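Local structure of acyl-CoA dehydrogenase (Thermus thermophilus, 2Z1Q) at residues B[122-127]-B[339-344]. The protein probably catalyses the FAD-dependent oxidation of 2,3-saturated acyl-CoA to the 2,3-dehydroacyl-CoA, passing the electrons to an acceptor. Residues are numbered along the deposited sequence; the frame is centred on the assembly and turned at random.
Sequences VYFGTE and AVMAGI
Tyr123, in the last full turn of helix 119-124, and Met341, midway along helix 337-345, mark the closest approach of the two backbones, their CA atoms 7.5 Å apart; side chains make nearly all of the contact, and no hydrogen bond crosses it. The two side chains run past each other in opposite directions, which lays the methionine along the phenol ring. Met341 CG sits almost exactly over the middle of one face, 3.5 Å from the centroid of the Tyr123 ring and 5° off its normal, a CH-pi contact. Farther out, Met341 SD reaches the CB end of the tyrosine, 3.6 Å from Tyr123 CD1 and oblique to the ring. The bend at chi3 (-80°) swings Met341 CE toward Phe124 CZ, while Met341 SD itself lies 3.7 Å from Phe124 CE1, obliquely to that ring. At the far end of the phenol, Tyr123 OH touches Ile344 CD1 at 3.4 Å. A leucine in place of Tyr123 would probably leave Met341 CG without its aromatic face and open a gap beside Ile344. Helix 252-288 backs both partners, touching Tyr123 through Val262 and Met341 through Asn258. A flexible thioether can lie against two aromatic rings at once, and this double Met-aromatic contact is an example, packing the N-terminal helical domain of the acyl-CoA dehydrogenase fold against the C-terminal one.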
ATOM      1  N   VAL B 122     -23.034  -2.492 -28.409  1.00 32.87           N
ATOM      2  CA  VAL B 122     -24.165  -1.605 -28.141  1.00 34.10           C
ATOM      3  C   VAL B 122     -23.952  -0.194 -28.684  1.00 35.34           C
ATOM      4  O   VAL B 122     -24.894   0.456 -29.130  1.00 38.33           O
ATOM      5  CB  VAL B 122     -24.446  -1.498 -26.632  1.00 33.35           C
ATOM      6  CG1 VAL B 122     -25.527  -0.457 -26.373  1.00 33.40           C
ATOM      7  CG2 VAL B 122     -24.874  -2.850 -26.084  1.00 32.62           C
ATOM      8  N   TYR B 123     -22.717   0.288 -28.654  1.00 35.98           N
ATOM      9  CA  TYR B 123     -22.415   1.631 -29.128  1.00 36.83           C
ATOM     10  C   TYR B 123     -22.204   1.745 -30.639  1.00 36.70           C
ATOM     11  O   TYR B 123     -22.662   2.707 -31.257  1.00 35.55           O
ATOM     12  CB  TYR B 123     -21.173   2.177 -28.413  1.00 37.76           C
ATOM     13  CG  TYR B 123     -21.360   2.508 -26.948  1.00 39.18           C
ATOM     14  CD1 TYR B 123     -20.264   2.866 -26.155  1.00 39.55           C
ATOM     15  CD2 TYR B 123     -22.626   2.527 -26.366  1.00 38.81           C
ATOM     16  CE1 TYR B 123     -20.430   3.243 -24.822  1.00 39.39           C
ATOM     17  CE2 TYR B 123     -22.803   2.903 -25.035  1.00 38.20           C
ATOM     18  CZ  TYR B 123     -21.703   3.263 -24.272  1.00 38.97           C
ATOM     19  OH  TYR B 123     -21.896   3.667 -22.972  1.00 38.11           O
ATOM     20  N   PHE B 124     -21.516   0.776 -31.238  1.00 35.79           N
ATOM     21  CA  PHE B 124     -21.255   0.859 -32.672  1.00 37.17           C
ATOM     22  C   PHE B 124     -21.743  -0.345 -33.463  1.00 37.68           C
ATOM     23  O   PHE B 124     -21.595  -0.396 -34.681  1.00 38.28           O
ATOM     24  CB  PHE B 124     -19.749   1.078 -32.915  1.00 35.07           C
ATOM     25  CG  PHE B 124     -19.204   2.310 -32.241  1.00 34.97           C
ATOM     26  CD1 PHE B 124     -18.983   2.329 -30.859  1.00 33.98           C
ATOM     27  CD2 PHE B 124     -18.960   3.475 -32.970  1.00 35.92           C
ATOM     28  CE1 PHE B 124     -18.533   3.490 -30.220  1.00 31.97           C
ATOM     29  CE2 PHE B 124     -18.506   4.646 -32.330  1.00 32.80           C
ATOM     30  CZ  PHE B 124     -18.297   4.644 -30.955  1.00 33.11           C
ATOM     31  N   GLY B 125     -22.329  -1.312 -32.772  1.00 39.00           N
ATOM     32  CA  GLY B 125     -22.806  -2.497 -33.449  1.00 41.46           C
ATOM     33  C   GLY B 125     -23.823  -2.203 -34.531  1.00 43.82           C
ATOM     34  O   GLY B 125     -24.798  -1.478 -34.328  1.00 43.87           O
ATOM     35  N   THR B 126     -23.591  -2.776 -35.700  1.00 45.05           N
ATOM     36  CA  THR B 126     -24.499  -2.590 -36.806  1.00 46.15           C
ATOM     37  C   THR B 126     -25.821  -3.270 -36.469  1.00 47.37           C
ATOM     38  O   THR B 126     -25.874  -4.199 -35.659  1.00 46.00           O
ATOM     39  CB  THR B 126     -23.916  -3.189 -38.084  1.00 46.27           C
ATOM     40  OG1 THR B 126     -23.925  -2.200 -39.115  1.00 46.45           O
ATOM     41  CG2 THR B 126     -24.709  -4.410 -38.518  1.00 45.30           C
ATOM     42  N   GLU B 127     -26.886  -2.799 -37.102  1.00 48.83           N
ATOM     43  CA  GLU B 127     -28.214  -3.337 -36.885  1.00 50.29           C
ATOM     44  C   GLU B 127     -28.251  -4.865 -36.887  1.00 49.69           C
ATOM     45  O   GLU B 127     -28.701  -5.485 -35.924  1.00 49.65           O
ATOM     46  CB  GLU B 127     -29.160  -2.801 -37.962  1.00 53.25           C
ATOM     47  CG  GLU B 127     -29.223  -1.269 -38.054  1.00 56.87           C
ATOM     48  CD  GLU B 127     -27.974  -0.632 -38.670  1.00 59.17           C
ATOM     49  OE1 GLU B 127     -27.689  -0.888 -39.863  1.00 59.59           O
ATOM     50  OE2 GLU B 127     -27.284   0.137 -37.963  1.00 60.75           O
ATOM     51  N   ALA B 339     -26.683   9.392 -28.520  1.00 41.01           N
ATOM     52  CA  ALA B 339     -27.164  10.262 -27.458  1.00 38.91           C
ATOM     53  C   ALA B 339     -26.697   9.772 -26.101  1.00 36.45           C
ATOM     54  O   ALA B 339     -26.315  10.563 -25.241  1.00 34.98           O
ATOM     55  CB  ALA B 339     -28.683  10.334 -27.487  1.00 37.75           C
ATOM     56  N   VAL B 340     -26.738   8.461 -25.905  1.00 35.00           N
ATOM     57  CA  VAL B 340     -26.316   7.903 -24.634  1.00 34.57           C
ATOM     58  C   VAL B 340     -24.816   8.128 -24.404  1.00 34.73           C
ATOM     59  O   VAL B 340     -24.415   8.518 -23.304  1.00 33.13           O
ATOM     60  CB  VAL B 340     -26.638   6.398 -24.538  1.00 35.25           C
ATOM     61  CG1 VAL B 340     -26.089   5.838 -23.234  1.00 34.08           C
ATOM     62  CG2 VAL B 340     -28.149   6.175 -24.596  1.00 34.08           C
ATOM     63  N   MET B 341     -23.995   7.906 -25.432  1.00 32.38           N
ATOM     64  CA  MET B 341     -22.552   8.110 -25.288  1.00 33.24           C
ATOM     65  C   MET B 341     -22.241   9.574 -24.965  1.00 33.86           C
ATOM     66  O   MET B 341     -21.447   9.861 -24.070  1.00 32.27           O
ATOM     67  CB  MET B 341     -21.793   7.706 -26.561  1.00 32.10           C
ATOM     68  CG  MET B 341     -21.673   6.205 -26.819  1.00 32.53           C
ATOM     69  SD  MET B 341     -20.545   5.846 -28.214  1.00 33.57           S
ATOM     70  CE  MET B 341     -21.600   6.146 -29.664  1.00 33.32           C
ATOM     71  N   ALA B 342     -22.856  10.498 -25.702  1.00 34.57           N
ATOM     72  CA  ALA B 342     -22.622  11.917 -25.456  1.00 34.70           C
ATOM     73  C   ALA B 342     -23.110  12.291 -24.059  1.00 35.13           C
ATOM     74  O   ALA B 342     -22.538  13.170 -23.411  1.00 35.24           O
ATOM     75  CB  ALA B 342     -23.333  12.765 -26.508  1.00 33.10           C
ATOM     76  N   GLY B 343     -24.160  11.623 -23.590  1.00 34.32           N
ATOM     77  CA  GLY B 343     -24.674  11.923 -22.267  1.00 35.06           C
ATOM     78  C   GLY B 343     -23.675  11.521 -21.197  1.00 35.73           C
ATOM     79  O   GLY B 343     -23.455  12.255 -20.223  1.00 35.03           O
ATOM     80  N   ILE B 344     -23.072  10.349 -21.370  1.00 34.54           N
ATOM     81  CA  ILE B 344     -22.089   9.868 -20.417  1.00 34.29           C
ATOM     82  C   ILE B 344     -20.806  10.688 -20.577  1.00 33.46           C
ATOM     83  O   ILE B 344     -20.224  11.133 -19.590  1.00 33.76           O
ATOM     84  CB  ILE B 344     -21.802   8.374 -20.634  1.00 34.73           C
ATOM     85  CG1 ILE B 344     -23.094   7.567 -20.446  1.00 34.38           C
ATOM     86  CG2 ILE B 344     -20.725   7.909 -19.667  1.00 35.01           C
ATOM     87  CD1 ILE B 344     -23.003   6.118 -20.897  1.00 32.75           C
TER